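Local structure of tRNA (guanine(26)-N(2))-dimethyltransferase (Pyrococcus horikoshii, 2DUL) at residues A[182-187]-A[273-278]; A[313-318]-A[361-366]; A[11-16]-A[92-97]; A[35-40]-A[299-304]. The protein probably dimethylates the N2 position of guanine 26 in a number of tRNAs, using S-adenosyl-L-methionine as the methyl donor. All blocks are in the same frame, centred on the assembly; numbering follows the deposited sequence.

Overall arrangement
All four contacts are partly buried, none being wholly core or wholly surface. Interaction 3 is the most peripheral, its centre about 27 Å from the chain's centre, and that of interaction 4 is the closest at about 14 Å. Interactions 2 and 4 use helix 302-314, near its end and its start respectively, with contact centres about 24 Å apart. Interactions 3 and 4 lie on the same side of the chain centre, near residues predicted to bind S-adenosyl-L-methionine; interactions 1 and 2 lie away from these. The chemistry differs too: a backbone bridge beside a CH-pi contact in interaction 1, a folded lysine in interaction 2, a side-chain amide on a strand in interaction 3, and a carboxylate holding backbone N-H groups in interaction 4.

Interaction 1 of 4, residues A[182-187]-A[273-278]; sequences YLAVPL and YGPVWL
L187 sets its CD1 methyl over one face of the Y273 ring, 3.6 Å from the ring centroid and 17° off the normal, a CH-pi contact beside a single antiparallel beta bridge. The bridge joins the loop after helix 175-182 to strand 273-277, an outermost strand of a three-stranded antiparallel sheet. From the next strand of that sheet, 247-252, F252 touches both L187 and Y273. The leucine reaches the ring because its CG stands anti to the backbone N (chi1 171°), with the side chain crossing the tyrosine at about a right angle. V185 adds CG1 at 4.1 Å from Y273 CD1. With an alanine for Y273, L187 CD1 is likely to lose the flat surface it rests on and a gap to open beside V185. Further out the ring meets polar atoms: V185 O lies at its edge, in plane, and P186 O is 3.2 Å from Y273 CD1. On the far side of the bridge, A184 CB approaches P275 CD at 4.1 Å, where the peptide before P275 is cis. G274, at whose positive phi a side chain would collide with Y273 O, forms a hydrogen-bonded pair with V185. G274 N donates to V185 O at 2.9 Å, in the carbonyl plane and on a lone pair. V185 N returns a bond of 2.8 Å to G274 O, but from 37° out of that carbonyl's plane.

Interaction 2 of 4, residues A[313-318]-A[361-366]; sequences DQELDI and GIKTSA
K363 brings its amino group back to I318 by folding: chi1 sits at -119°, away from any staggered position, and further bends at chi2 and chi4 turn NZ onto I318 O at 2.7 Å. The donor lies nearly along the C=O axis, with a C=O...N angle of 167°. CG1 of I318 is anti to the backbone N (chi1 -176°), which puts CG2 in the crowded position between N and carbonyl carbon and against K363 CG at 3.5 Å, a close carbon-carbon approach. The two side chains run antiparallel alongside one another. L316 supports the base of the lysine, its CB 4.0 Å from K363 CB, and its CD2 touches T364 CA at 3.9 Å. E315 reaches the outer part of the chain, with OE2 3.3 Å from K363 CE. E315 OE2 stays 4.6 Å from K363 NZ, however, too far for the charged atoms to touch, and its carboxylate is bonded to T355 OG1 and H356 N. The lysine ammonium is gripped further by L320 O and by a salt bridge to E194. T364, whose CB points away from 313-318, bonds through OG1 to E351 O and also accepts there from A366 N, forming an ST turn as the strand ends. The contact thus fastens the chain leaving helix 302-314 to the middle strand, 361-364, of a three-stranded antiparallel sheet.

Interaction 3 of 4, residues A[11-16]-A[92-97]; sequences AKILIP and MLNFDG
N94 turns its side-chain amide onto the backbone of K12 and pairs with both of that residue's polar groups, which makes this the tight part of the contact. K12 N donates to N94 OD1 at 2.9 Å with a nearly straight N-H...O angle of 172°, arriving in the carbonyl plane on a lone pair. N94 ND2 donates to K12 O at 2.8 Å, a less regular bond in which the donor is tilted 29° from the K12 carbonyl plane. Two opposed bonds therefore fix which end of the amide is oxygen and which is nitrogen, much as a neighbouring strand would meet one residue of a strand edge. CG of N94 lies anti to its carbonyl carbon (chi1 -65°), placing the amide alongside the strand. ND2 also donates to N90 O, one turn back in the helix. L93 closes in on the same carbonyl, its CD2 3.3 Å from K12 O. A leucine in place of N94 is likely to leave K12 N and K12 O without these partners and the strand less firmly held. The other side is looser and more open to solvent: L93 CD2 lies 4.0 Å from L14 CG, the two side chains crossing at about a right angle, and K12 directs its long chain away from 92-97. Strand 11-15 pairs through I13 and I15 with strand 4-8, while K12 and L14 turn backbone groups to N94 and N90 in the last, weakly bonded part of helix 81-94, and A11 packs against I63 and L67 of helix 60-68.

Interaction 4 of 4, residues A[35-40]-A[299-304]; sequences NRDIVV and LARKKQ
D37 points its carboxylate from helix 33-46 at the two successive backbone N-H groups of A300 and R301, just where helix 302-314 begins with R301 in the N-cap position. The two oxygens divide the work. OD2 takes R301 N at 2.7 Å through its syn lone pair, whereas OD1 meets A300 N at 3.0 Å, also on the syn side but 20° out of the carboxylate plane. The carboxylate is thus laid along the backbone turn, and two bonds to different oxygens restrict its rotation. CG of D37 stands anti to the carbonyl carbon, with chi1 at -83°, and this carries the group outward from its helix. L299 flanks it: the two side chains cross obliquely, with L299 CB 3.4 Å from D37 OD1. On the next residue, A300 CB lies 3.6 Å from the same oxygen, so OD1 is lined by carbon as well as gripped by an N-H. It also has a charged partner beyond this pair of segments, a salt bridge to R64 of helix 60-68. One turn on from D37, V40 makes a looser apolar contact, CG1 being 4.4 Å from L299 CD2. The contact ties the start of helix 302-314 to a helix that also carries R36, predicted to bind S-adenosyl-L-methionine. R301 bends at chi2 and folds its guanidinium back on its own segment, where NH2 donates to A300 O at 2.7 Å from 72° above the carbonyl plane.

Interaction 1 of 4, residues A[182-187]-A[273-278]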
loop_
_atom_site.group_PDB
_atom_site.type_symbol
_atom_site.label_atom_id
_atom_site.label_comp_id
_atom_site.label_asym_id
_atom_site.label_seq_id
_atom_site.Cartn_x
_atom_site.Cartn_y
_atom_site.Cartn_z
ATOM N N TYR A 182 -3.618 -14.608 -4.417
ATOM C CA TYR A 182 -3.734 -13.477 -5.331
ATOM C C TYR A 182 -4.164 -13.782 -6.755
ATOM O O TYR A 182 -4.305 -12.862 -7.562
ATOM C CB TYR A 182 -2.403 -12.720 -5.349
ATOM C CG TYR A 182 -2.031 -12.213 -3.980
ATOM C CD1 TYR A 182 -2.643 -11.079 -3.453
ATOM C CD2 TYR A 182 -1.110 -12.899 -3.180
ATOM C CE1 TYR A 182 -2.358 -10.633 -2.168
ATOM C CE2 TYR A 182 -0.816 -12.458 -1.881
ATOM C CZ TYR A 182 -1.448 -11.326 -1.388
ATOM O OH TYR A 182 -1.198 -10.882 -0.114
ATOM N N LEU A 183 -4.378 -15.058 -7.063
ATOM C CA LEU A 183 -4.787 -15.472 -8.400
ATOM C C LEU A 183 -3.912 -14.818 -9.478
ATOM O O LEU A 183 -4.408 -14.242 -10.453
ATOM C CB LEU A 183 -6.272 -15.131 -8.617
ATOM C CG LEU A 183 -7.227 -15.872 -7.667
ATOM C CD1 LEU A 183 -8.660 -15.395 -7.885
ATOM C CD2 LEU A 183 -7.121 -17.384 -7.906
ATOM N N ALA A 184 -2.599 -14.915 -9.292
ATOM C CA ALA A 184 -1.637 -14.344 -10.227
ATOM C C ALA A 184 -0.321 -15.117 -10.138
ATOM O O ALA A 184 -0.000 -15.684 -9.090
ATOM C CB ALA A 184 -1.398 -12.863 -9.897
ATOM N N VAL A 185 0.420 -15.138 -11.246
ATOM C CA VAL A 185 1.714 -15.812 -11.334
ATOM C C VAL A 185 2.799 -14.770 -11.031
ATOM O O VAL A 185 3.005 -13.827 -11.801
ATOM C CB VAL A 185 1.940 -16.395 -12.758
ATOM C CG1 VAL A 185 3.275 -17.121 -12.825
ATOM C CG2 VAL A 185 0.795 -17.345 -13.121
ATOM N N PRO A 186 3.510 -14.929 -9.903
ATOM C CA PRO A 186 4.564 -13.991 -9.505
ATOM C C PRO A 186 5.888 -14.140 -10.254
ATOM O O PRO A 186 6.198 -15.200 -10.802
ATOM C CB PRO A 186 4.713 -14.270 -8.013
ATOM C CG PRO A 186 4.566 -15.762 -7.970
ATOM C CD PRO A 186 3.394 -16.030 -8.925
ATOM N N LEU A 187 6.659 -13.059 -10.266
ATOM C CA LEU A 187 7.964 -13.038 -10.914
ATOM C C LEU A 187 9.036 -12.786 -9.860
ATOM O O LEU A 187 9.044 -11.742 -9.210
ATOM C CB LEU A 187 8.027 -11.932 -11.971
ATOM C CG LEU A 187 9.421 -11.681 -12.569
ATOM C CD1 LEU A 187 9.931 -12.937 -13.254
ATOM C CD2 LEU A 187 9.362 -10.523 -13.553
ATOM N N TYR A 273 3.676 -13.421 -16.729
ATOM C CA TYR A 273 3.575 -13.194 -15.293
ATOM C C TYR A 273 2.419 -12.234 -15.050
ATOM O O TYR A 273 2.252 -11.258 -15.785
ATOM C CB TYR A 273 4.867 -12.585 -14.762
ATOM C CG TYR A 273 6.042 -13.519 -14.869
ATOM C CD1 TYR A 273 6.275 -14.490 -13.894
ATOM C CD2 TYR A 273 6.907 -13.455 -15.962
ATOM C CE1 TYR A 273 7.340 -15.377 -14.002
ATOM C CE2 TYR A 273 7.978 -14.339 -16.081
ATOM C CZ TYR A 273 8.186 -15.297 -15.094
ATOM O OH TYR A 273 9.245 -16.164 -15.195
ATOM N N GLY A 274 1.630 -12.506 -14.017
ATOM C CA GLY A 274 0.491 -11.657 -13.713
ATOM C C GLY A 274 -0.788 -12.458 -13.523
ATOM O O GLY A 274 -0.732 -13.657 -13.257
ATOM N N PRO A 275 -1.963 -11.839 -13.709
ATOM C CA PRO A 275 -2.108 -10.434 -14.094
ATOM C C PRO A 275 -1.598 -9.417 -13.075
ATOM O O PRO A 275 -1.607 -9.661 -11.870
ATOM C CB PRO A 275 -3.610 -10.301 -14.346
ATOM C CG PRO A 275 -4.197 -11.266 -13.353
ATOM C CD PRO A 275 -3.279 -12.469 -13.505
ATOM N N VAL A 276 -1.128 -8.285 -13.584
ATOM C CA VAL A 276 -0.647 -7.196 -12.751
ATOM C C VAL A 276 -1.285 -5.901 -13.232
ATOM O O VAL A 276 -1.786 -5.817 -14.356
ATOM C CB VAL A 276 0.886 -7.009 -12.841
ATOM C CG1 VAL A 276 1.607 -8.251 -12.328
ATOM C CG2 VAL A 276 1.285 -6.706 -14.289
ATOM N N TRP A 277 -1.270 -4.900 -12.363
ATOM C CA TRP A 277 -1.786 -3.578 -12.692
ATOM C C TRP A 277 -0.669 -2.929 -13.509
ATOM O O TRP A 277 0.485 -2.927 -13.078
ATOM C CB TRP A 277 -2.021 -2.794 -11.397
ATOM C CG TRP A 277 -2.399 -1.365 -11.580
ATOM C CD1 TRP A 277 -1.606 -0.274 -11.379
ATOM C CD2 TRP A 277 -3.694 -0.862 -11.933
ATOM N NE1 TRP A 277 -2.329 0.880 -11.573
ATOM C CE2 TRP A 277 -3.613 0.548 -11.915
ATOM C CE3 TRP A 277 -4.916 -1.467 -12.256
ATOM C CZ2 TRP A 277 -4.709 1.367 -12.209
ATOM C CZ3 TRP A 277 -6.010 -0.649 -12.550
ATOM C CH2 TRP A 277 -5.894 0.752 -12.523
ATOM N N LEU A 278 -0.996 -2.420 -14.696
ATOM C CA LEU A 278 0.002 -1.756 -15.538
ATOM C C LEU A 278 -0.246 -0.249 -15.569
ATOM O O LEU A 278 0.375 0.480 -16.344
ATOM C CB LEU A 278 -0.029 -2.305 -16.972
ATOM C CG LEU A 278 0.435 -3.750 -17.182
ATOM C CD1 LEU A 278 0.384 -4.104 -18.661
ATOM C CD2 LEU A 278 1.862 -3.900 -16.657
#

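Interaction 2 of 4, residues A[313-318]-A[361-366]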
loop_
_atom_site.group_PDB
_atom_site.type_symbol
_atom_site.label_atom_id
_atom_site.label_comp_id
_atom_site.label_asym_id
_atom_site.label_seq_id
_atom_site.Cartn_x
_atom_site.Cartn_y
_atom_site.Cartn_z
ATOM N N ASP A 313 8.042 10.645 -4.740
ATOM C CA ASP A 313 7.594 11.860 -5.405
ATOM C C ASP A 313 8.429 12.154 -6.655
ATOM O O ASP A 313 7.895 12.572 -7.680
ATOM C CB ASP A 313 7.662 13.040 -4.427
ATOM C CG ASP A 313 7.245 14.356 -5.059
ATOM O OD1 ASP A 313 6.174 14.400 -5.702
ATOM O OD2 ASP A 313 7.987 15.349 -4.905
ATOM N N GLN A 314 9.734 11.920 -6.585
ATOM C CA GLN A 314 10.596 12.189 -7.735
ATOM C C GLN A 314 10.751 10.975 -8.648
ATOM O O GLN A 314 11.293 11.073 -9.751
ATOM C CB GLN A 314 11.970 12.664 -7.259
ATOM C CG GLN A 314 12.804 11.590 -6.600
ATOM C CD GLN A 314 14.052 11.260 -7.400
ATOM O OE1 GLN A 314 13.978 10.960 -8.593
ATOM N NE2 GLN A 314 15.208 11.308 -6.741
ATOM N N GLU A 315 10.260 9.832 -8.190
ATOM C CA GLU A 315 10.357 8.603 -8.968
ATOM C C GLU A 315 9.469 8.637 -10.210
ATOM O O GLU A 315 8.301 9.023 -10.147
ATOM C CB GLU A 315 9.968 7.411 -8.087
ATOM C CG GLU A 315 10.262 6.054 -8.692
ATOM C CD GLU A 315 10.065 4.930 -7.691
ATOM O OE1 GLU A 315 10.451 5.115 -6.514
ATOM O OE2 GLU A 315 9.542 3.863 -8.079
ATOM N N LEU A 316 10.037 8.244 -11.345
ATOM C CA LEU A 316 9.292 8.201 -12.592
ATOM C C LEU A 316 8.232 7.110 -12.435
ATOM O O LEU A 316 8.539 6.004 -11.994
ATOM C CB LEU A 316 10.240 7.852 -13.746
ATOM C CG LEU A 316 9.654 7.713 -15.147
ATOM C CD1 LEU A 316 9.059 9.057 -15.580
ATOM C CD2 LEU A 316 10.747 7.255 -16.122
ATOM N N ASP A 317 6.984 7.418 -12.776
ATOM C CA ASP A 317 5.920 6.426 -12.661
ATOM C C ASP A 317 5.747 5.764 -14.019
ATOM O O ASP A 317 5.070 6.288 -14.908
ATOM C CB ASP A 317 4.610 7.081 -12.217
ATOM C CG ASP A 317 3.575 6.064 -11.737
ATOM O OD1 ASP A 317 3.850 4.844 -11.788
ATOM O OD2 ASP A 317 2.484 6.486 -11.308
ATOM N N ILE A 318 6.380 4.610 -14.169
ATOM C CA ILE A 318 6.334 3.852 -15.410
ATOM C C ILE A 318 6.461 2.384 -15.014
ATOM O O ILE A 318 7.055 2.067 -13.979
ATOM C CB ILE A 318 7.496 4.283 -16.327
ATOM C CG1 ILE A 318 7.418 3.562 -17.673
ATOM C CG2 ILE A 318 8.821 4.004 -15.632
ATOM C CD1 ILE A 318 8.364 4.130 -18.718
ATOM N N GLY A 361 18.117 -0.074 -8.917
ATOM C CA GLY A 361 17.165 -0.015 -10.010
ATOM C C GLY A 361 17.019 1.371 -10.611
ATOM O O GLY A 361 17.097 2.377 -9.908
ATOM N N ILE A 362 16.817 1.430 -11.921
ATOM C CA ILE A 362 16.640 2.710 -12.588
ATOM C C ILE A 362 15.388 2.675 -13.454
ATOM O O ILE A 362 15.244 1.808 -14.320
ATOM C CB ILE A 362 17.845 3.062 -13.493
ATOM C CG1 ILE A 362 19.106 3.244 -12.646
ATOM C CG2 ILE A 362 17.552 4.349 -14.266
ATOM C CD1 ILE A 362 20.377 3.350 -13.471
ATOM N N LYS A 363 14.480 3.608 -13.188
ATOM C CA LYS A 363 13.247 3.739 -13.954
ATOM C C LYS A 363 13.647 4.635 -15.117
ATOM O O LYS A 363 14.278 5.676 -14.912
ATOM C CB LYS A 363 12.167 4.454 -13.131
ATOM C CG LYS A 363 10.889 3.652 -12.853
ATOM C CD LYS A 363 11.026 2.795 -11.620
ATOM C CE LYS A 363 9.667 2.362 -11.069
ATOM N NZ LYS A 363 8.863 1.523 -12.005
ATOM N N THR A 364 13.295 4.249 -16.334
ATOM C CA THR A 364 13.646 5.072 -17.474
ATOM C C THR A 364 12.744 4.839 -18.668
ATOM O O THR A 364 12.188 3.754 -18.842
ATOM C CB THR A 364 15.105 4.832 -17.912
ATOM O OG1 THR A 364 15.421 5.698 -19.007
ATOM C CG2 THR A 364 15.310 3.389 -18.343
ATOM N N SER A 365 12.600 5.874 -19.488
ATOM C CA SER A 365 11.788 5.789 -20.693
ATOM C C SER A 365 12.603 5.132 -21.807
ATOM O O SER A 365 12.054 4.696 -22.819
ATOM C CB SER A 365 11.360 7.194 -21.131
ATOM O OG SER A 365 12.492 8.034 -21.336
ATOM N N ALA A 366 13.914 5.053 -21.609
ATOM C CA ALA A 366 14.809 4.479 -22.609
ATOM C C ALA A 366 14.560 3.008 -22.921
ATOM O O ALA A 366 14.180 2.233 -22.049
ATOM C CB ALA A 366 16.261 4.664 -22.173
#

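Interaction 3 of 4, residues A[11-16]-A[92-97]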
loop_
_atom_site.group_PDB
_atom_site.type_symbol
_atom_site.label_atom_id
_atom_site.label_comp_id
_atom_site.label_asym_id
_atom_site.label_seq_id
_atom_site.Cartn_x
_atom_site.Cartn_y
_atom_site.Cartn_z
ATOM N N ALA A 11 0.052 10.143 19.981
ATOM C CA ALA A 11 -0.605 9.145 20.818
ATOM C C ALA A 11 0.276 8.503 21.884
ATOM O O ALA A 11 1.456 8.239 21.663
ATOM C CB ALA A 11 -1.209 8.053 19.938
ATOM N N LYS A 12 -0.323 8.255 23.044
ATOM C CA LYS A 12 0.354 7.606 24.162
ATOM C C LYS A 12 -0.445 6.336 24.415
ATOM O O LYS A 12 -1.653 6.396 24.658
ATOM C CB LYS A 12 0.330 8.499 25.404
ATOM C CG LYS A 12 1.033 9.831 25.216
ATOM C CD LYS A 12 1.071 10.632 26.510
ATOM C CE LYS A 12 1.652 12.016 26.275
ATOM N NZ LYS A 12 0.826 12.785 25.298
ATOM N N ILE A 13 0.214 5.187 24.340
ATOM C CA ILE A 13 -0.481 3.922 24.541
ATOM C C ILE A 13 0.262 2.944 25.434
ATOM O O ILE A 13 1.457 3.086 25.687
ATOM C CB ILE A 13 -0.737 3.206 23.199
ATOM C CG1 ILE A 13 0.601 2.910 22.516
ATOM C CG2 ILE A 13 -1.634 4.060 22.308
ATOM C CD1 ILE A 13 0.500 1.971 21.335
ATOM N N LEU A 14 -0.468 1.939 25.899
ATOM C CA LEU A 14 0.094 0.907 26.745
ATOM C C LEU A 14 0.201 -0.361 25.914
ATOM O O LEU A 14 -0.722 -0.706 25.174
ATOM C CB LEU A 14 -0.810 0.661 27.954
ATOM C CG LEU A 14 -1.010 1.859 28.885
ATOM C CD1 LEU A 14 -2.003 1.497 29.977
ATOM C CD2 LEU A 14 0.328 2.272 29.483
ATOM N N ILE A 15 1.338 -1.039 26.020
ATOM C CA ILE A 15 1.551 -2.283 25.291
ATOM C C ILE A 15 2.020 -3.337 26.287
ATOM O O ILE A 15 2.606 -3.008 27.320
ATOM C CB ILE A 15 2.616 -2.122 24.180
ATOM C CG1 ILE A 15 3.979 -1.804 24.798
ATOM C CG2 ILE A 15 2.198 -1.019 23.215
ATOM C CD1 ILE A 15 5.108 -1.745 23.787
ATOM N N PRO A 16 1.764 -4.621 25.994
ATOM C CA PRO A 16 2.188 -5.683 26.910
ATOM C C PRO A 16 3.707 -5.821 26.991
ATOM O O PRO A 16 4.403 -5.220 26.144
ATOM C CB PRO A 16 1.512 -6.923 26.327
ATOM C CG PRO A 16 1.503 -6.632 24.858
ATOM C CD PRO A 16 1.079 -5.180 24.816
ATOM N N MET A 92 -9.017 5.772 26.194
ATOM C CA MET A 92 -9.269 6.641 27.335
ATOM C C MET A 92 -8.001 7.299 27.862
ATOM O O MET A 92 -8.056 8.221 28.674
ATOM C CB MET A 92 -9.976 5.863 28.445
ATOM C CG MET A 92 -11.387 5.459 28.054
ATOM S SD MET A 92 -12.198 6.773 27.083
ATOM C CE MET A 92 -12.538 8.003 28.370
ATOM N N LEU A 93 -6.856 6.826 27.387
ATOM C CA LEU A 93 -5.581 7.392 27.797
ATOM C C LEU A 93 -5.300 8.624 26.944
ATOM O O LEU A 93 -4.473 9.461 27.300
ATOM C CB LEU A 93 -4.462 6.363 27.609
ATOM C CG LEU A 93 -3.058 6.748 28.084
ATOM C CD1 LEU A 93 -3.103 7.094 29.567
ATOM C CD2 LEU A 93 -2.095 5.595 27.827
ATOM N N ASN A 94 -6.011 8.737 25.827
ATOM C CA ASN A 94 -5.816 9.850 24.905
ATOM C C ASN A 94 -7.030 10.760 24.741
ATOM O O ASN A 94 -6.935 11.823 24.127
ATOM C CB ASN A 94 -5.409 9.299 23.537
ATOM C CG ASN A 94 -4.065 8.606 23.572
ATOM O OD1 ASN A 94 -3.025 9.252 23.493
ATOM N ND2 ASN A 94 -4.079 7.285 23.714
ATOM N N PHE A 95 -8.165 10.345 25.288
ATOM C CA PHE A 95 -9.391 11.128 25.187
ATOM C C PHE A 95 -10.127 11.153 26.522
ATOM O O PHE A 95 -10.008 10.228 27.325
ATOM C CB PHE A 95 -10.305 10.524 24.118
ATOM C CG PHE A 95 -9.737 10.587 22.730
ATOM C CD1 PHE A 95 -9.913 11.719 21.943
ATOM C CD2 PHE A 95 -9.008 9.521 22.215
ATOM C CE1 PHE A 95 -9.369 11.789 20.661
ATOM C CE2 PHE A 95 -8.460 9.581 20.935
ATOM C CZ PHE A 95 -8.642 10.719 20.156
ATOM N N ASP A 96 -10.878 12.222 26.756
ATOM C CA ASP A 96 -11.659 12.351 27.980
ATOM C C ASP A 96 -13.097 12.010 27.626
ATOM O O ASP A 96 -13.416 11.807 26.455
ATOM C CB ASP A 96 -11.585 13.781 28.526
ATOM C CG ASP A 96 -10.181 14.176 28.944
ATOM O OD1 ASP A 96 -9.550 13.411 29.703
ATOM O OD2 ASP A 96 -9.713 15.252 28.516
ATOM N N GLY A 97 -13.964 11.938 28.628
ATOM C CA GLY A 97 -15.353 11.630 28.357
ATOM C C GLY A 97 -15.802 10.272 28.855
ATOM O O GLY A 97 -15.063 9.561 29.537
#

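Interaction 4 of 4, residues A[35-40]-A[299-304]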
loop_
_atom_site.group_PDB
_atom_site.type_symbol
_atom_site.label_atom_id
_atom_site.label_comp_id
_atom_site.label_asym_id
_atom_site.label_seq_id
_atom_site.Cartn_x
_atom_site.Cartn_y
_atom_site.Cartn_z
ATOM N N ASN A 35 4.763 3.382 8.614
ATOM C CA ASN A 35 3.583 3.033 7.829
ATOM C C ASN A 35 2.409 3.903 8.274
ATOM O O ASN A 35 1.698 4.475 7.448
ATOM C CB ASN A 35 3.255 1.546 8.028
ATOM C CG ASN A 35 2.002 1.104 7.280
ATOM O OD1 ASN A 35 0.892 1.557 7.573
ATOM N ND2 ASN A 35 2.177 0.207 6.312
ATOM N N ARG A 36 2.215 4.015 9.586
ATOM C CA ARG A 36 1.123 4.822 10.112
ATOM C C ARG A 36 1.329 6.316 9.831
ATOM O O ARG A 36 0.362 7.049 9.602
ATOM C CB ARG A 36 0.939 4.549 11.610
ATOM C CG ARG A 36 0.369 3.153 11.896
ATOM C CD ARG A 36 0.137 2.922 13.382
ATOM N NE ARG A 36 1.360 2.569 14.105
ATOM C CZ ARG A 36 1.845 1.335 14.215
ATOM N NH1 ARG A 36 1.221 0.311 13.645
ATOM N NH2 ARG A 36 2.953 1.120 14.914
ATOM N N ASP A 37 2.582 6.772 9.831
ATOM C CA ASP A 37 2.856 8.174 9.522
ATOM C C ASP A 37 2.335 8.469 8.115
ATOM O O ASP A 37 1.671 9.482 7.884
ATOM C CB ASP A 37 4.360 8.479 9.529
ATOM C CG ASP A 37 4.916 8.753 10.918
ATOM O OD1 ASP A 37 4.153 9.167 11.819
ATOM O OD2 ASP A 37 6.139 8.574 11.095
ATOM N N ILE A 38 2.664 7.580 7.178
ATOM C CA ILE A 38 2.264 7.742 5.782
ATOM C C ILE A 38 0.756 7.894 5.640
ATOM O O ILE A 38 0.279 8.815 4.971
ATOM C CB ILE A 38 2.742 6.540 4.911
ATOM C CG1 ILE A 38 4.258 6.375 5.034
ATOM C CG2 ILE A 38 2.364 6.757 3.448
ATOM C CD1 ILE A 38 5.048 7.599 4.628
ATOM N N VAL A 39 0.001 7.000 6.270
ATOM C CA VAL A 39 -1.450 7.084 6.173
ATOM C C VAL A 39 -1.962 8.369 6.837
ATOM O O VAL A 39 -2.892 9.006 6.332
ATOM C CB VAL A 39 -2.141 5.813 6.772
ATOM C CG1 VAL A 39 -1.751 5.614 8.220
ATOM C CG2 VAL A 39 -3.650 5.930 6.624
ATOM N N VAL A 40 -1.348 8.762 7.949
ATOM C CA VAL A 40 -1.745 9.992 8.635
ATOM C C VAL A 40 -1.557 11.174 7.684
ATOM O O VAL A 40 -2.416 12.056 7.589
ATOM C CB VAL A 40 -0.899 10.222 9.919
ATOM C CG1 VAL A 40 -0.989 11.681 10.372
ATOM C CG2 VAL A 40 -1.403 9.313 11.029
ATOM N N LEU A 299 5.620 14.089 13.032
ATOM C CA LEU A 299 5.344 12.668 12.863
ATOM C C LEU A 299 6.183 11.824 13.806
ATOM O O LEU A 299 7.061 12.340 14.491
ATOM C CB LEU A 299 5.620 12.258 11.415
ATOM C CG LEU A 299 4.768 12.950 10.347
ATOM C CD1 LEU A 299 5.277 12.574 8.963
ATOM C CD2 LEU A 299 3.310 12.550 10.515
ATOM N N ALA A 300 5.906 10.523 13.838
ATOM C CA ALA A 300 6.638 9.604 14.702
ATOM C C ALA A 300 8.037 9.323 14.159
ATOM O O ALA A 300 8.996 9.208 14.919
ATOM C CB ALA A 300 5.865 8.299 14.841
ATOM N N ARG A 301 8.137 9.208 12.838
ATOM C CA ARG A 301 9.406 8.938 12.164
ATOM C C ARG A 301 9.497 9.889 10.975
ATOM O O ARG A 301 9.651 9.459 9.831
ATOM C CB ARG A 301 9.435 7.492 11.666
ATOM C CG ARG A 301 9.101 6.451 12.725
ATOM C CD ARG A 301 10.240 6.260 13.720
ATOM N NE ARG A 301 9.903 5.265 14.734
ATOM C CZ ARG A 301 9.111 5.497 15.775
ATOM N NH1 ARG A 301 8.856 4.528 16.642
ATOM N NH2 ARG A 301 8.587 6.704 15.960
ATOM N N LYS A 302 9.403 11.184 11.260
ATOM C CA LYS A 302 9.430 12.215 10.230
ATOM C C LYS A 302 10.576 12.091 9.223
ATOM O O LYS A 302 10.357 12.180 8.013
ATOM C CB LYS A 302 9.455 13.600 10.885
ATOM C CG LYS A 302 9.161 14.738 9.917
ATOM C CD LYS A 302 8.853 16.034 10.648
ATOM C CE LYS A 302 8.461 17.135 9.672
ATOM N NZ LYS A 302 7.991 18.364 10.373
ATOM N N LYS A 303 11.790 11.887 9.720
ATOM C CA LYS A 303 12.955 11.757 8.850
ATOM C C LYS A 303 12.790 10.630 7.833
ATOM O O LYS A 303 13.084 10.804 6.652
ATOM C CB LYS A 303 14.218 11.516 9.685
ATOM C CG LYS A 303 14.156 10.280 10.567
ATOM C CD LYS A 303 13.054 10.389 11.615
ATOM C CE LYS A 303 12.908 9.096 12.376
ATOM N NZ LYS A 303 12.642 7.980 11.441
ATOM N N GLN A 304 12.318 9.476 8.290
ATOM C CA GLN A 304 12.124 8.339 7.400
ATOM C C GLN A 304 10.937 8.557 6.465
ATOM O O GLN A 304 10.956 8.121 5.315
ATOM C CB GLN A 304 11.920 7.058 8.207
ATOM C CG GLN A 304 13.154 6.615 8.969
ATOM C CD GLN A 304 12.946 5.305 9.699
ATOM O OE1 GLN A 304 12.125 5.212 10.612
ATOM N NE2 GLN A 304 13.683 4.279 9.293
#